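PDB 2IT9: DUF1818 domain-containing protein, which is of unknown function but may bind DNA. Local coordinates for residues G85-L90 with E103-R108; P8-I13 with R108-N113; S16-F21 with A31-K36. All blocks are in the same frame, centred on the assembly; numbering follows the deposited sequence.

Interaction 1: residues G85-L90 with E103-R108. With PGE (triethylene glycol), chain F.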
loop_
_atom_site.group_PDB
_atom_site.type_symbol
_atom_site.label_atom_id
_atom_site.label_comp_id
_atom_site.label_asym_id
_atom_site.label_seq_id
_atom_site.Cartn_x
_atom_site.Cartn_y
_atom_site.Cartn_z
ATOM N N GLY A 85 21.451 -8.259 -1.498
ATOM C CA GLY A 85 20.424 -7.298 -1.193
ATOM C C GLY A 85 19.347 -7.860 -0.292
ATOM O O GLY A 85 19.392 -9.027 0.144
ATOM N N TRP A 86 18.379 -7.008 -0.004
ATOM C CA TRP A 86 17.286 -7.385 0.864
ATOM C C TRP A 86 15.974 -6.690 0.596
ATOM O O TRP A 86 15.967 -5.557 0.168
ATOM C CB TRP A 86 17.663 -7.140 2.322
ATOM C CG TRP A 86 18.090 -5.702 2.591
ATOM C CD1 TRP A 86 19.294 -5.133 2.272
ATOM C CD2 TRP A 86 17.341 -4.681 3.263
ATOM N NE1 TRP A 86 19.311 -3.811 2.638
ATOM C CE2 TRP A 86 18.143 -3.518 3.284
ATOM C CE3 TRP A 86 16.062 -4.622 3.816
ATOM C CZ2 TRP A 86 17.720 -2.328 3.852
ATOM C CZ3 TRP A 86 15.640 -3.437 4.386
ATOM C CH2 TRP A 86 16.475 -2.300 4.405
ATOM N N ASN A 87 14.862 -7.375 0.905
ATOM C CA ASN A 87 13.535 -6.779 0.774
ATOM C C ASN A 87 12.966 -6.609 2.179
ATOM O O ASN A 87 13.508 -7.130 3.180
ATOM C CB ASN A 87 12.595 -7.589 -0.137
ATOM C CG ASN A 87 12.368 -8.994 0.355
ATOM O OD1 ASN A 87 12.220 -9.229 1.539
ATOM N ND2 ASN A 87 12.338 -9.933 -0.569
ATOM N N LEU A 88 11.867 -5.863 2.268
ATOM C CA LEU A 88 11.286 -5.525 3.550
ATOM C C LEU A 88 9.775 -5.508 3.505
ATOM O O LEU A 88 9.182 -4.801 2.671
ATOM C CB LEU A 88 11.778 -4.143 4.013
ATOM C CG LEU A 88 11.307 -3.678 5.412
ATOM C CD1 LEU A 88 11.941 -4.515 6.474
ATOM C CD2 LEU A 88 11.654 -2.232 5.591
ATOM N N ARG A 89 9.175 -6.308 4.390
ATOM C CA ARG A 89 7.730 -6.374 4.557
ATOM C C ARG A 89 7.416 -5.733 5.899
ATOM O O ARG A 89 8.069 -6.037 6.894
ATOM C CB ARG A 89 7.248 -7.807 4.529
ATOM C CG ARG A 89 5.755 -7.903 4.603
ATOM C CD ARG A 89 5.275 -9.335 4.548
ATOM N NE ARG A 89 3.819 -9.387 4.698
ATOM C CZ ARG A 89 3.159 -10.424 5.206
ATOM N NH1 ARG A 89 3.805 -11.501 5.646
ATOM N NH2 ARG A 89 1.837 -10.378 5.303
ATOM N N LEU A 90 6.456 -4.813 5.903
ATOM C CA LEU A 90 6.072 -4.094 7.106
ATOM C C LEU A 90 4.581 -4.337 7.392
ATOM O O LEU A 90 3.754 -4.240 6.482
ATOM C CB LEU A 90 6.263 -2.615 6.957
ATOM C CG LEU A 90 7.723 -2.188 6.814
ATOM C CD1 LEU A 90 7.730 -0.727 6.481
ATOM C CD2 LEU A 90 8.468 -2.433 8.111
ATOM N N GLU A 103 -0.325 -3.249 5.563
ATOM C CA GLU A 103 0.846 -4.043 5.296
ATOM C C GLU A 103 1.406 -3.505 3.992
ATOM O O GLU A 103 0.678 -3.260 3.037
ATOM C CB GLU A 103 0.478 -5.521 5.152
ATOM C CG GLU A 103 -0.351 -6.089 6.268
ATOM C CD GLU A 103 -0.692 -7.564 6.033
ATOM O OE1 GLU A 103 -0.256 -8.095 4.985
ATOM O OE2 GLU A 103 -1.393 -8.170 6.877
ATOM N N VAL A 104 2.711 -3.279 3.949
ATOM C CA VAL A 104 3.362 -2.744 2.777
ATOM C C VAL A 104 4.698 -3.447 2.564
ATOM O O VAL A 104 5.211 -4.127 3.480
ATOM C CB VAL A 104 3.524 -1.218 2.852
ATOM C CG1 VAL A 104 2.165 -0.524 2.995
ATOM C CG2 VAL A 104 4.418 -0.815 4.011
ATOM N N TYR A 105 5.284 -3.209 1.392
ATOM C CA TYR A 105 6.506 -3.948 0.992
ATOM C C TYR A 105 7.379 -3.164 0.035
ATOM O O TYR A 105 6.859 -2.502 -0.892
ATOM C CB TYR A 105 6.091 -5.265 0.371
ATOM C CG TYR A 105 7.174 -6.046 -0.340
ATOM C CD1 TYR A 105 7.929 -6.999 0.354
ATOM C CD2 TYR A 105 7.404 -5.875 -1.692
ATOM C CE1 TYR A 105 8.902 -7.772 -0.306
ATOM C CE2 TYR A 105 8.385 -6.642 -2.360
ATOM C CZ TYR A 105 9.123 -7.575 -1.641
ATOM O OH TYR A 105 10.093 -8.347 -2.265
ATOM N N TRP A 106 8.698 -3.193 0.284
ATOM C CA TRP A 106 9.701 -2.641 -0.640
ATOM C C TRP A 106 10.620 -3.782 -1.066
ATOM O O TRP A 106 11.034 -4.593 -0.218
ATOM C CB TRP A 106 10.573 -1.548 -0.032
ATOM C CG TRP A 106 9.898 -0.216 0.148
ATOM C CD1 TRP A 106 9.451 0.602 -0.845
ATOM C CD2 TRP A 106 9.698 0.494 1.380
ATOM N NE1 TRP A 106 8.963 1.773 -0.308
ATOM C CE2 TRP A 106 9.079 1.725 1.058
ATOM C CE3 TRP A 106 9.965 0.203 2.722
ATOM C CZ2 TRP A 106 8.738 2.666 2.036
ATOM C CZ3 TRP A 106 9.621 1.127 3.692
ATOM C CH2 TRP A 106 9.036 2.348 3.356
ATOM N N PRO A 107 10.920 -3.874 -2.366
ATOM C CA PRO A 107 11.760 -4.945 -2.861
ATOM C C PRO A 107 13.259 -4.630 -2.702
ATOM O O PRO A 107 13.641 -3.513 -2.289
ATOM C CB PRO A 107 11.359 -5.023 -4.328
ATOM C CG PRO A 107 11.119 -3.593 -4.681
ATOM C CD PRO A 107 10.438 -3.023 -3.466
ATOM N N ARG A 108 14.081 -5.601 -3.093
ATOM C CA ARG A 108 15.549 -5.425 -3.085
ATOM C C ARG A 108 15.985 -4.198 -3.806
ATOM O O ARG A 108 15.373 -3.797 -4.805
ATOM C CB ARG A 108 16.209 -6.617 -3.742
ATOM C CG ARG A 108 15.919 -7.893 -2.922
ATOM C CD ARG A 108 16.209 -9.128 -3.737
ATOM N NE ARG A 108 17.622 -9.230 -3.927
ATOM C CZ ARG A 108 18.423 -10.029 -3.240
ATOM N NH1 ARG A 108 17.956 -10.881 -2.324
ATOM N NH2 ARG A 108 19.706 -9.997 -3.528
HETATM C C1 PGE F . 4.359 -12.871 2.059
HETATM O O1 PGE F . 3.424 -13.376 1.103
HETATM C C2 PGE F . 5.264 -11.824 1.412
HETATM O O2 PGE F . 4.479 -10.725 0.938
HETATM C C3 PGE F . 5.292 -9.641 0.492
HETATM C C4 PGE F . 4.343 -8.507 0.159
HETATM O O4 PGE F . 1.700 -7.912 3.139
HETATM C C6 PGE F . 1.519 -7.337 1.854
HETATM C C5 PGE F . 2.901 -6.986 1.352
HETATM O O3 PGE F . 3.720 -8.153 1.387
#

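Interaction 2: residues P8-I13 with R108-N113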
loop_
_atom_site.group_PDB
_atom_site.type_symbol
_atom_site.label_atom_id
_atom_site.label_comp_id
_atom_site.label_asym_id
_atom_site.label_seq_id
_atom_site.Cartn_x
_atom_site.Cartn_y
_atom_site.Cartn_z
ATOM N N PRO A 8 13.034 5.648 -8.063
ATOM C CA PRO A 8 12.365 4.471 -8.620
ATOM C C PRO A 8 11.905 3.498 -7.542
ATOM O O PRO A 8 12.721 2.983 -6.767
ATOM C CB PRO A 8 13.437 3.876 -9.547
ATOM C CG PRO A 8 14.236 5.091 -9.977
ATOM C CD PRO A 8 14.322 5.913 -8.730
ATOM N N GLY A 9 10.581 3.347 -7.429
ATOM C CA GLY A 9 9.931 2.415 -6.520
ATOM C C GLY A 9 9.628 2.883 -5.113
ATOM O O GLY A 9 9.073 2.126 -4.331
ATOM N N TRP A 10 9.907 4.154 -4.795
ATOM C CA TRP A 10 9.660 4.647 -3.460
ATOM C C TRP A 10 9.553 6.187 -3.316
ATOM O O TRP A 10 10.075 6.970 -4.097
ATOM C CB TRP A 10 10.821 4.190 -2.540
ATOM C CG TRP A 10 12.127 4.862 -2.894
ATOM C CD1 TRP A 10 13.013 4.502 -3.850
ATOM C CD2 TRP A 10 12.643 6.037 -2.296
ATOM N NE1 TRP A 10 14.062 5.371 -3.881
ATOM C CE2 TRP A 10 13.848 6.353 -2.960
ATOM C CE3 TRP A 10 12.206 6.858 -1.260
ATOM C CZ2 TRP A 10 14.631 7.433 -2.606
ATOM C CZ3 TRP A 10 12.988 7.975 -0.943
ATOM C CH2 TRP A 10 14.171 8.223 -1.581
ATOM N N ARG A 11 8.926 6.563 -2.211
ATOM C CA ARG A 11 8.868 7.941 -1.795
ATOM C C ARG A 11 8.572 8.058 -0.285
ATOM O O ARG A 11 7.958 7.149 0.338
ATOM C CB ARG A 11 7.853 8.734 -2.628
ATOM C CG ARG A 11 6.430 8.257 -2.412
ATOM C CD ARG A 11 5.486 8.992 -3.337
ATOM N NE ARG A 11 4.213 8.258 -3.372
ATOM C CZ ARG A 11 3.022 8.837 -3.501
ATOM N NH1 ARG A 11 2.896 10.170 -3.527
ATOM N NH2 ARG A 11 1.937 8.085 -3.560
ATOM N N ILE A 12 8.983 9.183 0.283
ATOM C CA ILE A 12 8.723 9.566 1.656
ATOM C C ILE A 12 8.392 11.054 1.627
ATOM O O ILE A 12 9.114 11.811 1.005
ATOM C CB ILE A 12 9.922 9.367 2.557
ATOM C CG1 ILE A 12 10.405 7.926 2.472
ATOM C CG2 ILE A 12 9.599 9.734 3.975
ATOM C CD1 ILE A 12 11.505 7.685 3.427
ATOM N N ILE A 13 7.301 11.454 2.278
ATOM C CA ILE A 13 6.884 12.829 2.253
ATOM C C ILE A 13 6.482 13.296 3.643
ATOM O O ILE A 13 5.768 12.584 4.338
ATOM C CB ILE A 13 5.656 13.115 1.289
ATOM C CG1 ILE A 13 5.854 12.493 -0.091
ATOM C CG2 ILE A 13 5.366 14.700 1.257
ATOM C CD1 ILE A 13 4.705 12.596 -1.016
ATOM N N ARG A 108 14.081 -5.601 -3.093
ATOM C CA ARG A 108 15.549 -5.425 -3.085
ATOM C C ARG A 108 15.985 -4.198 -3.806
ATOM O O ARG A 108 15.373 -3.797 -4.805
ATOM C CB ARG A 108 16.209 -6.617 -3.742
ATOM C CG ARG A 108 15.919 -7.893 -2.922
ATOM C CD ARG A 108 16.209 -9.128 -3.737
ATOM N NE ARG A 108 17.622 -9.230 -3.927
ATOM C CZ ARG A 108 18.423 -10.029 -3.240
ATOM N NH1 ARG A 108 17.956 -10.881 -2.324
ATOM N NH2 ARG A 108 19.706 -9.997 -3.528
ATOM N N HIS A 109 17.062 -3.590 -3.316
ATOM C CA HIS A 109 17.729 -2.447 -3.957
ATOM C C HIS A 109 16.984 -1.145 -3.657
ATOM O O HIS A 109 17.593 -0.137 -3.262
ATOM C CB HIS A 109 18.009 -2.657 -5.466
ATOM C CG HIS A 109 18.649 -3.976 -5.768
ATOM N ND1 HIS A 109 19.868 -4.347 -5.242
ATOM C CD2 HIS A 109 18.216 -5.035 -6.498
ATOM C CE1 HIS A 109 20.140 -5.591 -5.602
ATOM N NE2 HIS A 109 19.165 -6.024 -6.383
ATOM N N VAL A 110 15.677 -1.152 -3.856
ATOM C CA VAL A 110 14.839 -0.044 -3.433
ATOM C C VAL A 110 15.033 0.251 -1.922
ATOM O O VAL A 110 15.127 1.415 -1.471
ATOM C CB VAL A 110 13.344 -0.343 -3.753
ATOM C CG1 VAL A 110 12.446 0.651 -3.043
ATOM C CG2 VAL A 110 13.116 -0.375 -5.280
ATOM N N THR A 111 15.089 -0.815 -1.136
ATOM C CA THR A 111 15.266 -0.713 0.319
ATOM C C THR A 111 16.473 0.153 0.721
ATOM O O THR A 111 16.370 0.960 1.637
ATOM C CB THR A 111 15.387 -2.128 0.963
ATOM O OG1 THR A 111 16.316 -2.898 0.202
ATOM C CG2 THR A 111 14.019 -2.810 1.018
ATOM N N ASN A 112 17.582 -0.014 0.037
ATOM C CA ASN A 112 18.780 0.801 0.330
ATOM C C ASN A 112 18.530 2.287 0.147
ATOM O O ASN A 112 19.005 3.117 0.929
ATOM C CB ASN A 112 19.982 0.340 -0.481
ATOM C CG ASN A 112 20.521 -0.982 0.020
ATOM O OD1 ASN A 112 20.655 -1.194 1.243
ATOM N ND2 ASN A 112 20.831 -1.878 -0.906
ATOM N N ASN A 113 17.747 2.627 -0.858
ATOM C CA ASN A 113 17.452 4.031 -1.119
ATOM C C ASN A 113 16.494 4.571 -0.082
ATOM O O ASN A 113 16.658 5.690 0.379
ATOM C CB ASN A 113 16.975 4.212 -2.566
ATOM C CG ASN A 113 18.021 3.749 -3.585
ATOM O OD1 ASN A 113 19.183 4.153 -3.542
ATOM N ND2 ASN A 113 17.604 2.922 -4.517
HETATM O O HOH W 1 15.308 3.193 -6.198
#

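Interaction 3: residues S16-F21 with A31-K36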
loop_
_atom_site.group_PDB
_atom_site.type_symbol
_atom_site.label_atom_id
_atom_site.label_comp_id
_atom_site.label_asym_id
_atom_site.label_seq_id
_atom_site.Cartn_x
_atom_site.Cartn_y
_atom_site.Cartn_z
ATOM N N SER A 16 4.289 19.470 6.960
ATOM C CA SER A 16 4.200 20.149 8.261
ATOM C C SER A 16 2.832 20.765 8.521
ATOM O O SER A 16 2.550 21.119 9.641
ATOM C CB SER A 16 5.292 21.212 8.405
ATOM O OG SER A 16 5.019 22.341 7.595
ATOM N N SER A 17 1.975 20.889 7.514
ATOM C CA SER A 17 0.628 21.453 7.731
ATOM C C SER A 17 -0.392 20.442 8.329
ATOM O O SER A 17 -1.478 20.838 8.792
ATOM C CB SER A 17 0.071 22.023 6.435
ATOM O OG SER A 17 -0.320 21.002 5.548
ATOM N N ARG A 18 -0.051 19.163 8.327
ATOM C CA ARG A 18 -0.934 18.125 8.842
ATOM C C ARG A 18 -0.772 17.986 10.354
ATOM O O ARG A 18 0.344 17.873 10.847
ATOM C CB ARG A 18 -0.594 16.795 8.182
ATOM C CG ARG A 18 -0.720 16.760 6.659
ATOM C CD ARG A 18 -2.141 16.814 6.180
ATOM N NE ARG A 18 -2.906 15.657 6.639
ATOM C CZ ARG A 18 -2.966 14.471 6.018
ATOM N NH1 ARG A 18 -2.343 14.265 4.888
ATOM N NH2 ARG A 18 -3.670 13.479 6.543
ATOM N N ASP A 19 -1.879 17.961 11.088
ATOM C CA ASP A 19 -1.827 17.814 12.552
ATOM C C ASP A 19 -1.581 16.389 13.025
ATOM O O ASP A 19 -1.022 16.186 14.101
ATOM C CB ASP A 19 -3.139 18.280 13.185
ATOM C CG ASP A 19 -3.406 19.762 12.985
ATOM O OD1 ASP A 19 -2.479 20.513 12.589
ATOM O OD2 ASP A 19 -4.561 20.179 13.242
ATOM N N ASN A 20 -2.004 15.406 12.245
ATOM C CA ASN A 20 -1.921 14.007 12.673
ATOM C C ASN A 20 -1.003 13.190 11.764
ATOM O O ASN A 20 0.165 12.909 12.097
ATOM C CB ASN A 20 -3.369 13.462 12.723
ATOM C CG ASN A 20 -3.485 12.057 13.293
ATOM O OD1 ASN A 20 -2.508 11.442 13.716
ATOM N ND2 ASN A 20 -4.722 11.558 13.331
ATOM N N PHE A 21 -1.535 12.867 10.596
ATOM C CA PHE A 21 -0.876 12.015 9.642
ATOM C C PHE A 21 0.008 12.880 8.736
ATOM O O PHE A 21 -0.302 13.111 7.574
ATOM C CB PHE A 21 -1.949 11.248 8.876
ATOM C CG PHE A 21 -2.718 10.286 9.738
ATOM C CD1 PHE A 21 -2.077 9.163 10.266
ATOM C CD2 PHE A 21 -4.073 10.493 10.013
ATOM C CE1 PHE A 21 -2.757 8.267 11.072
ATOM C CE2 PHE A 21 -4.777 9.584 10.818
ATOM C CZ PHE A 21 -4.121 8.486 11.350
ATOM N N ALA A 31 0.806 3.690 -1.030
ATOM C CA ALA A 31 1.308 4.722 -0.115
ATOM C C ALA A 31 0.405 4.698 1.096
ATOM O O ALA A 31 -0.785 4.410 0.960
ATOM C CB ALA A 31 1.295 6.063 -0.751
ATOM N N ILE A 32 0.957 4.914 2.291
ATOM C CA ILE A 32 0.181 5.071 3.489
ATOM C C ILE A 32 0.717 6.261 4.299
ATOM O O ILE A 32 1.910 6.569 4.270
ATOM C CB ILE A 32 0.157 3.814 4.414
ATOM C CG1 ILE A 32 1.568 3.426 4.854
ATOM C CG2 ILE A 32 -0.502 2.634 3.726
ATOM C CD1 ILE A 32 1.567 2.283 5.902
ATOM N N GLU A 33 -0.190 6.955 4.953
ATOM C CA GLU A 33 0.164 8.102 5.796
ATOM C C GLU A 33 0.451 7.592 7.203
ATOM O O GLU A 33 -0.163 6.625 7.654
ATOM C CB GLU A 33 -0.962 9.119 5.845
ATOM C CG GLU A 33 -1.306 9.774 4.502
ATOM C CD GLU A 33 -2.448 10.774 4.661
ATOM O OE1 GLU A 33 -3.184 10.666 5.669
ATOM O OE2 GLU A 33 -2.601 11.639 3.795
ATOM N N LEU A 34 1.369 8.248 7.899
ATOM C CA LEU A 34 1.765 7.872 9.253
ATOM C C LEU A 34 1.752 9.041 10.196
ATOM O O LEU A 34 2.039 10.182 9.776
ATOM C CB LEU A 34 3.211 7.340 9.248
ATOM C CG LEU A 34 3.597 6.182 8.343
ATOM C CD1 LEU A 34 5.107 5.897 8.416
ATOM C CD2 LEU A 34 2.788 4.917 8.673
ATOM N N ASP A 35 1.456 8.781 11.469
ATOM C CA ASP A 35 1.539 9.816 12.498
ATOM C C ASP A 35 2.988 9.868 13.015
ATOM O O ASP A 35 3.755 8.963 12.748
ATOM C CB ASP A 35 0.460 9.668 13.610
ATOM C CG ASP A 35 0.701 8.520 14.552
ATOM O OD1 ASP A 35 1.861 8.105 14.767
ATOM O OD2 ASP A 35 -0.301 8.040 15.145
ATOM N N LYS A 36 3.356 10.932 13.731
ATOM C CA LYS A 36 4.747 11.114 14.172
ATOM C C LYS A 36 5.302 9.958 15.018
ATOM O O LYS A 36 6.497 9.597 14.853
ATOM C CB LYS A 36 4.908 12.436 14.914
ATOM C CG LYS A 36 4.861 13.696 14.034
ATOM C CD LYS A 36 6.258 14.177 13.495
ATOM C CE LYS A 36 6.855 13.360 12.322
ATOM N NZ LYS A 36 8.262 13.764 11.983
HETATM O O HOH W 2 -3.010 9.032 14.728
HETATM O O HOH W 3 1.470 13.103 14.121
#

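Interaction 1: residues G85-L90 with E103-R108
An antiparallel beta hairpin sets L88 opposite W106 and L90 opposite V104 as hydrogen-bonded pairs, with R89 and Y105 as the non-hydrogen-bonded pair between them. Four backbone bonds fix the register, the straightest being L90 N to V104 O at 2.8 Å (175°). L88, L90, V104 and W106 share one face. There L90 CD1 reaches CZ3 of the W106 indole at 3.8 Å, L88 CD2 meets the edge of the same ring, and W106 NE1 hydrogen-bonds G26 O. On the other face the extended arm of R89, with CG opposite the backbone N (chi1 -176°), lies alongside E103. R89 NH2 donates to E103 OE1 at 3.1 Å, arriving from above the carboxylate plane. A triethylene glycol, probably from the crystallisation liquor, joins the pair: its O4 accepts from R89 NE at 3.0 Å and donates to E103 OE1 at 2.7 Å. R11 of the second subunit salt-bridges that same oxygen. L88 and L90 pack on helix 36-56, L88 and W106 on helix 110-120, and V104 on W30 and I32 of strand 30-34. The pattern is that of an amphipathic antiparallel beta hairpin at the edge of a four-stranded sheet, which the second subunit extends.

Interaction 2: residues P8-I13 with R108-N113
W10 meets V110 and N113 through its CB and indole, and this is where the contact packs closely. V110 CG1 lies 3.9 Å from W10 CB and approaches the ring obliquely. V110 CG2 touches P8 O at 3.7 Å, next to G9, whose phi of 88° suits glycine and where a CB would run into V110 CG2. Further out on the indole, N113 CB comes within 3.4 Å of W10 NE1, and the backbone O of N113 stands over one ring face, 4.0 Å from W10 CZ2. The placement follows from chi1 of 68° at W10, which lodges CG between the backbone N and the carbonyl carbon. Helix 110-120 has H109 at its N-cap, and its first turn is thus laid against the beginning of strand 10-15, with V114 and A117 continuing the packing on W10. Replacing W10 by an alanine would keep the CB contact with V110 but would probably leave N113 CB and O without the indole, opening a gap between helix and strand. The polar side is looser and indirect: a water in the plane of the indole, at its edge, donates to P8 O at 2.7 Å and accepts only a weak bond from N113 ND2.

Interaction 3: residues S16-F21 with A31-K36
Two successive bends in R18, at chi2 (-71°) and chi3 (-62°), fold its chain so that the guanidinium meets E33, whose own chain is extended beyond CG. The two side chains cross at about a right angle. R18 grips the carboxylate end-on with two nitrogens: NH1 donates to E33 OE2 at 2.9 Å in an almost straight bond (173°), and NH2 donates to E33 OE1 at 3.0 Å. Both oxygens are met from above the carboxylate plane; OE2 lies in the guanidinium plane, whereas OE1 is tilted from it. The backbone O of F21 sits over the centre of one guanidinium face, 3.4 Å above its plane, which probably adds to the attraction on the arginine. E33 OE1 also accepts a hydrogen bond from G101 N of the second subunit, so R18 and a neighbouring backbone hold the carboxylate together.

The other half of the contact runs along F21, N20 and D35. F21 carries the CG of N20 over one ring face, 3.6 Å above the plane, and presents its edge to the L34 carbonyl carbon. D35 CA makes a CA-H...O contact with N20 O at 3.4 Å, and F21 CA makes a similar one with L34 O. A water also lies between N20 OD1 and D35 OD2. D35 is the N-cap of helix 36-56, its OD1 bonding E38 N. The loop between strands 10-15 and 23-26 is thus fastened to the end of strand 30-34. That strand is flanked by 23-26 on one edge and, through A31 and I32, by an antiparallel strand of the second subunit on the other, while L34 packs on W39 and L42 of helix 36-56.

In the fold
Interactions 1 and 2 lie close together, their centres about 9 Å apart, and share R108, where strand 102-106 gives way to helix 110-120. They are stitched by T111 OG1, 2.7 Å from W86 O in a probable hydrogen bond, and by W10 CB packing 3.8 Å from W106 NE1. Interaction 3 is more remote, about 21 Å between centres from interaction 1 and 19 Å from interaction 2; V104 CG1 and I32 CD1, 4.1 Å apart, connect it to the hairpin, and R11 NH2 packs 3.5 Å from A31 CB. Interactions 1 and 3 both touch the second subunit. The triethylene glycol at R89 and E103 probably comes from the crystallisation liquor and gives little evidence of a functional site.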